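Local coordinates for kelch-like protein 7 (Homo sapiens, PDB 3II7), which serves, as a full-length protein of which this six-bladed Kelch propeller is one domain, as a substrate-specific adapter of a CUL3-RBX1 E3 ubiquitin ligase, at residues S248-L253 and I265-E271; N193-V199 and V239-A245. All blocks are in the same frame, centred on the assembly; numbering follows the deposited sequence. Where two conformers were deposited one is given.

Both contacts belong to one six-bladed Kelch propeller and share a blade. Contact 1 is the hairpin of the two middle strands of that blade, its centre about 15 Å from the centre of the chain; contact 2, centred about 6 Å from the chain centre, sets the innermost strand of the same blade beside that of the preceding one. The centres of contact 1 and contact 2 are about 10 Å apart. Strand 242-246 turns back into 249-254, with probable hydrogen bonds from Y251 N to A244 O (2.8 Å) and from L253 N to K242 O (2.9 Å). T270 OG1 packs against V199 CG1 at 3.8 Å. Ethanediol, probably from the crystallisation liquor, bridges the inner strands in contact 2.

Contact 1 (S248-L253 and I265-E271); sequences SIVYVL and ILEYNTE
T270 turns OG1 between its backbone N and carbonyl carbon (chi1 59°), carrying the hydroxyl back onto S248, with OG1 2.7 Å from S248 O. T270 N also reaches S248 O, at 3.1 Å, whereas the hydroxyl approaches 20° off the carbonyl plane; two donors thus grip this oxygen where the antiparallel ladder gives way to a turn. In that turn N269 OD1 accepts from E271 N, an Asx turn. I249 sets CG1 beside its backbone N, and a bend at chi2 then lays CD1 against N269, 3.7 Å from N269 CA, while its CG2 sits over the rim of one face of the Y251 ring. On this same side of the sheet the extended chain of E267 brings OE1 to 3.6 Å from Y251 CE1, the carboxylate and ring planes 19° apart. The buried carboxylate is satisfied by Y34 at OE1 and N278 at OE2. On the other side V250 and V252 meet Y268 and L266 in hydrogen-bonded pairs, with V252 CB 3.9 Å from L266 CB and V250 CG2 at the edge of the Y268 ring. Reciprocal backbone bonds hold each pair. L253 CD2 and I265 CG2 close the far end at 3.6 Å. Y268 and W275, whose rings meet, fit the spaced tyrosine and tryptophan of a Kelch repeat. Within the four-stranded blade this hairpin is central: 242-246 lies beyond 249-254, 274-278 beyond 264-269, and I15 and L17 of strand 13-18 pack on Y251 and L253 from the next blade.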
ATOM      1  N   SER A 248       2.013  14.218 -10.630  1.00  6.24           N
ATOM      2  CA  SER A 248       3.312  13.737 -11.061  0.70  5.24           C
ATOM      3  C   SER A 248       4.288  13.567  -9.879  1.00  4.96           C
ATOM      4  O   SER A 248       5.438  13.202 -10.079  1.00  4.87           O
ATOM      5  CB  SER A 248       3.911  14.667 -12.092  0.70  8.47           C
ATOM      6  OG  SER A 248       4.032  15.975 -11.586  0.70 13.57           O
ATOM      7  N   ILE A 249       3.834  13.835  -8.651  1.00  4.13           N
ATOM      8  CA  ILE A 249       4.718  13.782  -7.474  1.00  2.00           C
ATOM      9  C   ILE A 249       4.441  12.563  -6.598  1.00  3.21           C
ATOM     10  O   ILE A 249       3.267  12.249  -6.300  1.00  5.06           O
ATOM     11  CB  ILE A 249       4.595  15.039  -6.577  1.00  3.34           C
ATOM     12  CG1 ILE A 249       4.711  16.296  -7.408  1.00  7.64           C
ATOM     13  CG2 ILE A 249       5.633  15.004  -5.426  1.00  3.60           C
ATOM     14  CD1 ILE A 249       6.061  16.457  -8.173  1.00  5.99           C
ATOM     15  N   VAL A 250       5.511  11.876  -6.198  1.00  4.99           N
ATOM     16  CA  VAL A 250       5.415  10.789  -5.221  1.00  3.56           C
ATOM     17  C   VAL A 250       5.848  11.316  -3.863  1.00  6.25           C
ATOM     18  O   VAL A 250       6.925  11.899  -3.734  1.00  4.65           O
ATOM     19  CB  VAL A 250       6.285   9.583  -5.578  1.00  4.39           C
ATOM     20  CG1 VAL A 250       6.126   8.476  -4.483  1.00  7.48           C
ATOM     21  CG2 VAL A 250       5.909   9.053  -6.999  1.00  4.19           C
ATOM     22  N   TYR A 251       4.993  11.109  -2.857  1.00  5.09           N
ATOM     23  CA  TYR A 251       5.225  11.600  -1.492  1.00  3.95           C
ATOM     24  C   TYR A 251       5.520  10.431  -0.588  1.00  8.33           C
ATOM     25  O   TYR A 251       4.744   9.480  -0.554  1.00  8.57           O
ATOM     26  CB  TYR A 251       3.987  12.363  -0.958  1.00  6.08           C
ATOM     27  CG  TYR A 251       3.624  13.554  -1.781  1.00  4.32           C
ATOM     28  CD1 TYR A 251       4.120  14.817  -1.480  1.00  3.98           C
ATOM     29  CD2 TYR A 251       2.810  13.421  -2.895  1.00  5.49           C
ATOM     30  CE1 TYR A 251       3.800  15.936  -2.276  1.00  5.31           C
ATOM     31  CE2 TYR A 251       2.479  14.526  -3.683  1.00  4.44           C
ATOM     32  CZ  TYR A 251       2.983  15.771  -3.379  1.00  2.15           C
ATOM     33  OH  TYR A 251       2.681  16.850  -4.180  1.00  6.26           O
ATOM     34  N   VAL A 252       6.643  10.488   0.120  1.00  4.80           N
ATOM     35  CA  VAL A 252       6.961   9.516   1.194  1.00  3.59           C
ATOM     36  C   VAL A 252       6.688  10.270   2.498  1.00  4.05           C
ATOM     37  O   VAL A 252       7.405  11.227   2.862  1.00  5.64           O
ATOM     38  CB  VAL A 252       8.386   9.021   1.146  1.00  3.10           C
ATOM     39  CG1 VAL A 252       8.638   7.977   2.241  1.00  4.53           C
ATOM     40  CG2 VAL A 252       8.719   8.430  -0.269  1.00  5.74           C
ATOM     41  N   LEU A 253       5.631   9.843   3.186  1.00  3.87           N
ATOM     42  CA  LEU A 253       5.086  10.596   4.288  1.00  3.57           C
ATOM     43  C   LEU A 253       5.418   9.980   5.641  1.00  4.79           C
ATOM     44  O   LEU A 253       5.204  10.609   6.663  1.00  4.91           O
ATOM     45  CB  LEU A 253       3.570  10.738   4.146  1.00  2.45           C
ATOM     46  CG  LEU A 253       3.067  11.518   2.953  1.00  3.54           C
ATOM     47  CD1 LEU A 253       1.532  11.582   2.994  1.00  3.70           C
ATOM     48  CD2 LEU A 253       3.671  12.917   2.912  1.00  5.18           C
ATOM     49  N   ILE A 265       9.168  14.796   5.341  1.00  4.87           N
ATOM     50  CA  ILE A 265       8.661  14.120   4.165  1.00  4.36           C
ATOM     51  C   ILE A 265       9.644  14.200   3.006  1.00  3.44           C
ATOM     52  O   ILE A 265      10.454  15.136   2.910  1.00  4.43           O
ATOM     53  CB  ILE A 265       7.233  14.628   3.722  1.00  6.49           C
ATOM     54  CG1 ILE A 265       7.291  16.029   3.146  1.00  5.15           C
ATOM     55  CG2 ILE A 265       6.225  14.583   4.906  1.00  3.39           C
ATOM     56  CD1 ILE A 265       6.029  16.440   2.403  1.00  3.16           C
ATOM     57  N   LEU A 266       9.541  13.226   2.113  1.00  3.34           N
ATOM     58  CA  LEU A 266      10.307  13.200   0.885  1.00  3.19           C
ATOM     59  C   LEU A 266       9.346  13.376  -0.303  1.00  5.91           C
ATOM     60  O   LEU A 266       8.214  12.877  -0.286  1.00  5.61           O
ATOM     61  CB  LEU A 266      11.023  11.848   0.708  1.00  5.70           C
ATOM     62  CG  LEU A 266      11.887  11.346   1.859  1.00  5.52           C
ATOM     63  CD1 LEU A 266      12.514  10.011   1.522  1.00  6.49           C
ATOM     64  CD2 LEU A 266      12.982  12.381   2.284  1.00  5.24           C
ATOM     65  N   GLU A 267       9.797  14.089  -1.325  1.00  4.17           N
ATOM     66  CA  GLU A 267       8.976  14.337  -2.506  1.00  3.19           C
ATOM     67  C   GLU A 267       9.791  14.000  -3.735  1.00  2.19           C
ATOM     68  O   GLU A 267      10.931  14.431  -3.862  1.00  4.48           O
ATOM     69  CB  GLU A 267       8.548  15.788  -2.561  1.00  5.10           C
ATOM     70  CG  GLU A 267       7.824  16.260  -1.345  1.00  6.63           C
ATOM     71  CD  GLU A 267       7.506  17.736  -1.412  1.00  9.54           C
ATOM     72  OE1 GLU A 267       6.713  18.135  -2.284  1.00 11.02           O
ATOM     73  OE2 GLU A 267       8.004  18.480  -0.569  1.00 11.40           O
ATOM     74  N   TYR A 268       9.196  13.216  -4.633  1.00  4.28           N
ATOM     75  CA  TYR A 268       9.851  12.804  -5.889  1.00  3.14           C
ATOM     76  C   TYR A 268       9.084  13.352  -7.082  1.00  2.24           C
ATOM     77  O   TYR A 268       7.888  13.061  -7.235  1.00  2.71           O
ATOM     78  CB  TYR A 268       9.924  11.289  -5.981  1.00  2.00           C
ATOM     79  CG  TYR A 268      10.598  10.756  -7.249  1.00  3.59           C
ATOM     80  CD1 TYR A 268      11.922  11.039  -7.533  1.00  3.58           C
ATOM     81  CD2 TYR A 268       9.885   9.979  -8.167  1.00  6.08           C
ATOM     82  CE1 TYR A 268      12.524  10.557  -8.685  1.00  3.71           C
ATOM     83  CE2 TYR A 268      10.461   9.484  -9.289  1.00  5.05           C
ATOM     84  CZ  TYR A 268      11.793   9.780  -9.568  1.00  4.15           C
ATOM     85  OH  TYR A 268      12.330   9.307 -10.743  1.00  5.60           O
ATOM     86  N   ASN A 269       9.770  14.121  -7.922  1.00  2.85           N
ATOM     87  CA  ASN A 269       9.170  14.621  -9.144  1.00  2.24           C
ATOM     88  C   ASN A 269       9.456  13.619 -10.268  1.00  4.64           C
ATOM     89  O   ASN A 269      10.588  13.515 -10.740  1.00  4.73           O
ATOM     90  CB  ASN A 269       9.735  15.998  -9.476  1.00  4.15           C
ATOM     91  CG  ASN A 269       9.069  16.620 -10.667  1.00  3.75           C
ATOM     92  OD1 ASN A 269       8.635  15.918 -11.571  1.00  6.80           O
ATOM     93  ND2 ASN A 269       9.058  17.947 -10.722  1.00  7.42           N
ATOM     94  N   THR A 270       8.433  12.867 -10.672  1.00  4.20           N
ATOM     95  CA  THR A 270       8.600  11.784 -11.647  1.00  4.07           C
ATOM     96  C   THR A 270       9.035  12.312 -13.022  1.00  6.91           C
ATOM     97  O   THR A 270       9.633  11.586 -13.794  1.00  5.89           O
ATOM     98  CB  THR A 270       7.323  10.949 -11.808  1.00  2.63           C
ATOM     99  OG1 THR A 270       6.243  11.784 -12.231  1.00  4.54           O
ATOM    100  CG2 THR A 270       6.949  10.218 -10.505  1.00  3.22           C
ATOM    101  N   GLU A 271       8.723  13.576 -13.318  1.00  5.27           N
ATOM    102  CA  GLU A 271       9.045  14.154 -14.628  1.00  3.45           C
ATOM    103  C   GLU A 271      10.471  14.608 -14.761  1.00  5.83           C
ATOM    104  O   GLU A 271      11.000  14.626 -15.868  1.00  8.20           O
ATOM    105  CB  GLU A 271       8.106  15.329 -14.924  1.00  5.15           C
ATOM    106  CG  GLU A 271       6.662  14.910 -15.040  1.00  6.98           C
ATOM    107  CD  GLU A 271       6.391  14.235 -16.384  1.00 19.11           C
ATOM    108  OE1 GLU A 271       6.540  14.926 -17.413  1.00 19.24           O
ATOM    109  OE2 GLU A 271       6.044  13.030 -16.423  1.00 17.00           O
TER
HETATM  110  O   HOH W   1       6.194  17.172 -12.209  1.00 17.16           O

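Contact 2 (N193-V199 and V239-A245); sequences NHGLVFV and VTVKCAA. With EDO (1,2-ethanediol), chain F; EDO (1,2-ethanediol), chain I.
V199 and A245 mark the tight end of this contact, V199 CG2 lying 3.6 Å from A245 CB. V197 directs its CB at A245 CB, and its first torsion (chi1 -61°) turns CG1 along the partner chain to 3.9 Å from A244 CA. Further back, G195 has no side chain, and G195 CA lies 3.8 Å from C243 SG. At the entry to the strands the side chains of N193 and T240 run alongside each other in the same direction, with N193 CB 3.7 Å from T240 CG2. The one direct hydrogen bond between the segments is here: V241 N donates to N193 O over 3.2 Å. The amide oxygen OD1 of N193 turns to Q209.

The other side is looser and wet. The strands run nearly parallel, 5° apart, but their axes come no nearer than 6.3 Å, too wide for a regular ladder, and small molecules span the gap. A water accepts from L196 N at 3.0 Å and lies within bonding distance of C243 O. Two more waters bridge V241 O to N193 O and to H194 O, the first also accepting from K242 NZ. Beyond L196 an ethanediol, probably from the crystallisation liquor, uses its two oxygens as acceptors: O1 for F198 N and O2 for A245 N, the latter 2.9 Å long and nearly straight. Backbone N-H groups of both inner strands are thereby met by water or ethanediol, in keeping with the water-lined central channel of a beta-propeller. Behind the seam, 202-206 pairs antiparallel with 195-199 in one blade, and 249-254 with 242-246 in the next, with V197 reaching V250 and C243 touching both V206 and V252; strand 144-148 of the blade before packs on L196 and F198.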
ATOM      1  N   ASN A 193       7.754  -4.329   1.995  1.00  2.00           N
ATOM      2  CA  ASN A 193       7.454  -3.080   2.688  1.00  2.95           C
ATOM      3  C   ASN A 193       7.832  -1.819   1.916  1.00  5.01           C
ATOM      4  O   ASN A 193       8.017  -0.745   2.510  1.00  6.02           O
ATOM      5  CB  ASN A 193       8.112  -3.044   4.099  1.00  3.09           C
ATOM      6  CG  ASN A 193       7.657  -4.173   4.994  1.00  8.48           C
ATOM      7  OD1 ASN A 193       8.479  -4.937   5.507  1.00 11.51           O
ATOM      8  ND2 ASN A 193       6.341  -4.303   5.168  1.00  5.53           N
ATOM      9  N   HIS A 194       7.870  -1.949   0.591  1.00  4.82           N
ATOM     10  CA  HIS A 194       8.149  -0.886  -0.338  1.00  3.66           C
ATOM     11  C   HIS A 194       6.861  -0.147  -0.681  1.00  5.20           C
ATOM     12  O   HIS A 194       5.760  -0.676  -0.543  1.00  5.03           O
ATOM     13  CB  HIS A 194       8.761  -1.441  -1.647  1.00  3.13           C
ATOM     14  CG  HIS A 194       7.977  -2.557  -2.281  1.00  3.29           C
ATOM     15  ND1 HIS A 194       7.818  -3.772  -1.675  1.00  4.05           N
ATOM     16  CD2 HIS A 194       7.386  -2.667  -3.501  1.00  6.85           C
ATOM     17  CE1 HIS A 194       7.112  -4.570  -2.453  1.00  5.24           C
ATOM     18  NE2 HIS A 194       6.853  -3.938  -3.578  1.00  4.37           N
ATOM     19  N   GLY A 195       7.009   1.065  -1.157  1.00  3.83           N
ATOM     20  CA  GLY A 195       5.913   1.787  -1.760  1.00  5.38           C
ATOM     21  C   GLY A 195       5.703   1.265  -3.160  1.00  4.15           C
ATOM     22  O   GLY A 195       6.642   0.779  -3.803  1.00  4.30           O
ATOM     23  N   LEU A 196       4.476   1.404  -3.649  1.00  5.73           N
ATOM     24  CA  LEU A 196       4.125   0.905  -4.995  1.00  4.57           C
ATOM     25  C   LEU A 196       3.018   1.786  -5.489  1.00  4.91           C
ATOM     26  O   LEU A 196       1.878   1.754  -4.952  1.00  6.13           O
ATOM     27  CB  LEU A 196       3.702  -0.576  -4.989  1.00  4.49           C
ATOM     28  CG  LEU A 196       3.723  -1.219  -6.387  1.00  4.81           C
ATOM     29  CD1 LEU A 196       5.210  -1.323  -6.918  1.00  6.30           C
ATOM     30  CD2 LEU A 196       3.003  -2.580  -6.405  1.00  4.64           C
ATOM     31  N   VAL A 197       3.363   2.619  -6.476  1.00  3.00           N
ATOM     32  CA  VAL A 197       2.465   3.653  -6.965  1.00  2.00           C
ATOM     33  C   VAL A 197       2.488   3.754  -8.456  1.00  4.83           C
ATOM     34  O   VAL A 197       3.550   3.671  -9.084  1.00  6.02           O
ATOM     35  CB  VAL A 197       2.777   5.037  -6.310  1.00  5.73           C
ATOM     36  CG1 VAL A 197       2.589   4.968  -4.789  1.00  6.81           C
ATOM     37  CG2 VAL A 197       4.204   5.511  -6.671  1.00  8.25           C
ATOM     38  N   PHE A 198       1.312   3.987  -9.023  1.00  6.00           N
ATOM     39  CA  PHE A 198       1.140   4.141 -10.478  1.00  5.14           C
ATOM     40  C   PHE A 198       1.100   5.638 -10.826  1.00  5.94           C
ATOM     41  O   PHE A 198       0.258   6.388 -10.292  1.00  6.86           O
ATOM     42  CB  PHE A 198      -0.168   3.493 -10.894  1.00  3.63           C
ATOM     43  CG  PHE A 198      -0.528   3.688 -12.343  1.00  4.41           C
ATOM     44  CD1 PHE A 198       0.380   3.387 -13.344  1.00  4.59           C
ATOM     45  CD2 PHE A 198      -1.787   4.141 -12.698  1.00 10.91           C
ATOM     46  CE1 PHE A 198       0.043   3.536 -14.671  1.00  7.49           C
ATOM     47  CE2 PHE A 198      -2.128   4.287 -14.023  1.00 10.67           C
ATOM     48  CZ  PHE A 198      -1.207   3.993 -15.013  1.00  7.77           C
ATOM     49  N   VAL A 199       2.020   6.060 -11.699  1.00  5.40           N
ATOM     50  CA  VAL A 199       2.053   7.426 -12.192  1.00  6.47           C
ATOM     51  C   VAL A 199       2.205   7.389 -13.693  1.00  5.33           C
ATOM     52  O   VAL A 199       3.259   6.998 -14.213  1.00  6.80           O
ATOM     53  CB  VAL A 199       3.185   8.249 -11.607  1.00  9.02           C
ATOM     54  CG1 VAL A 199       3.016   9.724 -12.030  1.00 10.11           C
ATOM     55  CG2 VAL A 199       3.231   8.136 -10.109  1.00  6.75           C
ATOM     56  N   VAL A 239      13.862   0.884   6.154  1.00  3.04           N
ATOM     57  CA  VAL A 239      13.361  -0.475   5.869  1.00  2.97           C
ATOM     58  C   VAL A 239      11.873  -0.539   5.483  1.00  2.27           C
ATOM     59  O   VAL A 239      11.429  -1.533   4.904  1.00  5.49           O
ATOM     60  CB  VAL A 239      13.663  -1.441   7.039  1.00  2.98           C
ATOM     61  CG1 VAL A 239      15.196  -1.647   7.192  1.00  5.77           C
ATOM     62  CG2 VAL A 239      13.006  -0.974   8.377  1.00  6.82           C
ATOM     63  N   THR A 240      11.096   0.493   5.828  1.00  3.63           N
ATOM     64  CA  THR A 240       9.704   0.570   5.365  1.00  2.00           C
ATOM     65  C   THR A 240       9.399   1.974   4.867  1.00  6.42           C
ATOM     66  O   THR A 240      10.005   2.966   5.327  1.00  7.83           O
ATOM     67  CB  THR A 240       8.692   0.128   6.442  1.00  4.38           C
ATOM     68  OG1 THR A 240       8.535   1.186   7.406  1.00  8.85           O
ATOM     69  CG2 THR A 240       9.137  -1.168   7.138  1.00  5.73           C
ATOM     70  N   VAL A 241       8.493   2.063   3.908  1.00  6.13           N
ATOM     71  CA  VAL A 241       8.029   3.373   3.472  0.50  7.91           C
ATOM     72  C   VAL A 241       6.545   3.390   3.286  1.00 10.40           C
ATOM     73  O   VAL A 241       5.919   2.407   2.954  1.00 10.10           O
ATOM     74  CB  VAL A 241       8.683   3.877   2.195  0.50  8.97           C
ATOM     75  CG1 VAL A 241      10.144   4.324   2.448  0.50  2.00           C
ATOM     76  CG2 VAL A 241       8.587   2.846   1.123  0.50  4.03           C
ATOM     77  N   LYS A 242       5.982   4.546   3.598  1.00  5.53           N
ATOM     78  CA  LYS A 242       4.551   4.789   3.399  0.50  3.13           C
ATOM     79  C   LYS A 242       4.476   5.909   2.391  1.00  4.33           C
ATOM     80  O   LYS A 242       4.878   7.043   2.683  1.00  5.19           O
ATOM     81  CB  LYS A 242       3.875   5.167   4.700  0.50  6.73           C
ATOM     82  CG  LYS A 242       3.947   4.077   5.757  0.50  4.09           C
ATOM     83  CD  LYS A 242       3.166   2.848   5.350  0.50  6.68           C
ATOM     84  CE  LYS A 242       3.370   1.712   6.338  0.50 11.31           C
ATOM     85  NZ  LYS A 242       4.711   1.024   6.218  0.50  8.25           N
ATOM     86  N   CYS A 243       3.999   5.571   1.185  1.00  5.62           N
ATOM     87  CA  CYS A 243       4.150   6.345  -0.047  0.50  6.75           C
ATOM     88  C   CYS A 243       2.806   6.513  -0.752  1.00  5.40           C
ATOM     89  O   CYS A 243       2.032   5.535  -0.784  1.00  6.31           O
ATOM     90  CB  CYS A 243       5.029   5.530  -1.031  0.50  4.06           C
ATOM     91  SG  CYS A 243       6.747   5.273  -0.576  0.50 14.48           S
ATOM     92  N   ALA A 244       2.604   7.636  -1.424  1.00  5.19           N
ATOM     93  CA  ALA A 244       1.460   7.814  -2.304  1.00  4.60           C
ATOM     94  C   ALA A 244       1.767   8.865  -3.349  1.00  5.38           C
ATOM     95  O   ALA A 244       2.499   9.802  -3.078  1.00  6.64           O
ATOM     96  CB  ALA A 244       0.191   8.237  -1.489  1.00  3.51           C
ATOM     97  N   ALA A 245       1.171   8.725  -4.529  1.00  5.95           N
ATOM     98  CA  ALA A 245       1.369   9.676  -5.593  1.00  4.32           C
ATOM     99  C   ALA A 245       0.116  10.488  -5.849  1.00  2.85           C
ATOM    100  O   ALA A 245      -1.021   9.947  -5.838  1.00  6.30           O
ATOM    101  CB  ALA A 245       1.799   8.951  -6.893  1.00  7.03           C
TER
HETATM  102  C1  EDO F 955      -1.030   5.808  -7.363  1.00 18.80           C
HETATM  103  O1  EDO F 955      -0.970   4.352  -7.259  1.00 12.77           O
HETATM  104  C2  EDO F 955      -1.480   6.445  -6.047  1.00 23.87           C
HETATM  105  O2  EDO F 955      -0.474   6.382  -5.016  1.00 12.07           O
HETATM  106  C1  EDO I 958       6.786  -0.546  11.217  1.00 43.47           C
HETATM  107  O1  EDO I 958       6.803   0.666  11.971  1.00 38.84           O
HETATM  108  C2  EDO I 958       7.279  -0.278   9.807  1.00 27.62           C
HETATM  109  O2  EDO I 958       6.379   0.590   9.047  1.00 33.76           O
HETATM  110  O   HOH W   2       5.373  -0.407   3.968  1.00 30.60           O
HETATM  111  O   HOH W   3       4.477   0.525   1.779  1.00 27.35           O
HETATM  112  O   HOH W   4       2.594   2.546  -1.677  1.00 14.32           O